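Side-chain contact in protein E (Haemophilus influenzae, PDB 3ZH5), which acts as a multifunctional surface adhesin that binds host epithelial cells, vitronectin, laminin and plasminogen, aiding serum resistance and immune evasion: residues 14-19 with 92-97. Sequence-based numbering, arbitrary orientation.
Sequences SGYIRL and WGQGLR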
loop_
_atom_site.group_PDB
_atom_site.type_symbol
_atom_site.label_atom_id
_atom_site.label_comp_id
_atom_site.label_asym_id
_atom_site.label_seq_id
_atom_site.Cartn_x
_atom_site.Cartn_y
_atom_site.Cartn_z
ATOM N N SER A 14 8.281 9.314 8.728
ATOM C CA SER A 14 9.000 8.240 9.408
ATOM C C SER A 14 8.224 6.925 9.394
ATOM O O SER A 14 7.019 6.868 9.683
ATOM C CB SER A 14 9.370 8.667 10.847
ATOM O OG SER A 14 8.945 7.702 11.796
ATOM N N GLY A 15 8.942 5.862 9.054
ATOM C CA GLY A 15 8.387 4.540 8.926
ATOM C C GLY A 15 7.834 4.170 7.559
ATOM O O GLY A 15 7.496 3.014 7.329
ATOM N N TYR A 16 7.711 5.128 6.651
ATOM C CA TYR A 16 7.194 4.819 5.313
ATOM C C TYR A 16 8.383 4.538 4.413
ATOM O O TYR A 16 9.374 5.241 4.447
ATOM C CB TYR A 16 6.347 5.970 4.768
ATOM C CG TYR A 16 5.016 6.049 5.465
ATOM C CD1 TYR A 16 4.920 6.542 6.761
ATOM C CD2 TYR A 16 3.857 5.604 4.837
ATOM C CE1 TYR A 16 3.697 6.589 7.422
ATOM C CE2 TYR A 16 2.629 5.640 5.488
ATOM C CZ TYR A 16 2.553 6.136 6.779
ATOM O OH TYR A 16 1.341 6.185 7.434
ATOM N N ILE A 17 8.276 3.480 3.638
ATOM C CA ILE A 17 9.323 3.016 2.810
ATOM C C ILE A 17 8.887 3.303 1.365
ATOM O O ILE A 17 7.878 2.778 0.891
ATOM C CB ILE A 17 9.573 1.539 2.972
ATOM C CG1 ILE A 17 9.837 1.156 4.451
ATOM C CG2 ILE A 17 10.744 1.120 2.085
ATOM C CD1 ILE A 17 10.079 -0.327 4.616
ATOM N N ARG A 18 9.646 4.121 0.664
ATOM C CA ARG A 18 9.280 4.493 -0.697
ATOM C C ARG A 18 9.720 3.405 -1.663
ATOM O O ARG A 18 10.783 2.816 -1.520
ATOM C CB ARG A 18 9.917 5.846 -1.038
ATOM C CG ARG A 18 9.770 6.320 -2.450
ATOM C CD ARG A 18 10.513 7.659 -2.566
ATOM N NE ARG A 18 9.669 8.766 -2.145
ATOM C CZ ARG A 18 10.102 9.877 -1.565
ATOM N NH1 ARG A 18 11.393 10.050 -1.308
ATOM N NH2 ARG A 18 9.230 10.818 -1.227
ATOM N N LEU A 19 8.877 3.086 -2.638
ATOM C CA LEU A 19 9.214 2.012 -3.546
ATOM C C LEU A 19 9.807 2.531 -4.822
ATOM O O LEU A 19 9.599 3.672 -5.218
ATOM C CB LEU A 19 7.966 1.185 -3.894
ATOM C CG LEU A 19 7.396 0.602 -2.601
ATOM C CD1 LEU A 19 6.234 -0.320 -2.832
ATOM C CD2 LEU A 19 8.515 -0.115 -1.808
ATOM N N TRP A 92 -0.619 10.186 3.369
ATOM C CA TRP A 92 -0.118 9.187 4.320
ATOM C C TRP A 92 -1.230 8.292 4.912
ATOM O O TRP A 92 -1.062 7.682 5.966
ATOM C CB TRP A 92 0.701 9.858 5.437
ATOM C CG TRP A 92 1.831 10.753 4.912
ATOM C CD1 TRP A 92 1.952 12.092 5.084
ATOM C CD2 TRP A 92 2.963 10.342 4.134
ATOM N NE1 TRP A 92 3.105 12.554 4.467
ATOM C CE2 TRP A 92 3.736 11.494 3.873
ATOM C CE3 TRP A 92 3.401 9.106 3.637
ATOM C CZ2 TRP A 92 4.930 11.458 3.118
ATOM C CZ3 TRP A 92 4.594 9.067 2.891
ATOM C CH2 TRP A 92 5.337 10.244 2.633
ATOM N N GLY A 93 -2.336 8.173 4.186
ATOM C CA GLY A 93 -3.405 7.282 4.567
ATOM C C GLY A 93 -3.999 7.617 5.940
ATOM O O GLY A 93 -4.185 6.722 6.752
ATOM N N GLN A 94 -4.296 8.896 6.172
ATOM C CA GLN A 94 -4.785 9.398 7.458
ATOM C C GLN A 94 -5.935 10.333 7.162
ATOM O O GLN A 94 -6.031 10.856 6.046
ATOM C CB GLN A 94 -3.719 10.250 8.171
ATOM C CG GLN A 94 -2.325 9.663 8.244
ATOM C CD GLN A 94 -2.203 8.568 9.269
ATOM O OE1 GLN A 94 -3.020 8.464 10.186
ATOM N NE2 GLN A 94 -1.186 7.730 9.116
ATOM N N GLY A 95 -6.762 10.583 8.175
ATOM C CA GLY A 95 -7.798 11.600 8.109
ATOM C C GLY A 95 -9.173 11.014 7.876
ATOM O O GLY A 95 -9.468 9.900 8.319
ATOM N N LEU A 96 -10.025 11.758 7.177
ATOM C CA LEU A 96 -11.398 11.312 6.961
ATOM C C LEU A 96 -11.415 10.230 5.903
ATOM O O LEU A 96 -10.854 10.398 4.814
ATOM C CB LEU A 96 -12.306 12.468 6.533
ATOM C CG LEU A 96 -13.780 12.057 6.375
ATOM C CD1 LEU A 96 -14.421 11.770 7.736
ATOM C CD2 LEU A 96 -14.586 13.108 5.621
ATOM N N ARG A 97 -12.099 9.135 6.217
ATOM C CA ARG A 97 -11.996 7.911 5.444
ATOM C C ARG A 97 -13.247 7.617 4.615
ATOM O O ARG A 97 -14.363 7.932 5.021
ATOM C CB ARG A 97 -11.779 6.752 6.420
ATOM C CG ARG A 97 -11.580 5.407 5.734
ATOM C CD ARG A 97 -11.541 4.273 6.719
ATOM N NE ARG A 97 -12.863 4.006 7.268
ATOM C CZ ARG A 97 -13.833 3.380 6.612
ATOM N NH1 ARG A 97 -13.618 2.953 5.375
ATOM N NH2 ARG A 97 -15.020 3.177 7.195
#
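Y16 reaches W92 and Q94 from the first strand of the antiparallel sheet of protein E, and the edge-to-face aromatic pair it makes with W92 illustrates how one tyrosine can join a strand to a distant loop by its ring face and its hydroxyl. Just before it, G15 ties the chain to S29 of strand 25-34 by backbone hydrogen bonding. The nearest CA atoms, of Y16 and W92, are 8.6 Å apart, so side chains close the gap. With CG beside the backbone N and anti to the carbonyl carbon (chi1 -73°), the ring of Y16 extends toward the loop between strands 79-88 and 97-98.

There the six-membered ring of W92 turns an edge to one face of the tyrosine. The ring centroids of Y16 and W92 lie 5.0 Å apart and the planes meet at 58°, a T-shaped pair tilted well short of perpendicular. Contact is made near the rim of the phenol, where W92 CE3 sits 3.7 Å from Y16 CD2; W92 CZ3 reaches back to the root of the side chain, 4.0 Å from Y16 CB. A second edge-to-face partner of W92, Y26, extends the aromatic group onto strand 25-34, to which I17, next along the first strand, is joined by backbone hydrogen bonding with I27.

Beyond the ring, the phenol oxygen enters a polar cluster. Y16 OH lies 3.2 Å from W92 O, and R68 of strand 64-74 gives this hydroxyl a weak hydrogen bond. The bend of Q94 at chi2 folds its amide back over the loop, where NE2 donates weakly to W92 O at 3.2 Å. A second weak bond, similarly bent with an N-H...O angle of 129°, runs from Q94 NE2 to Y16 OH at 3.4 Å.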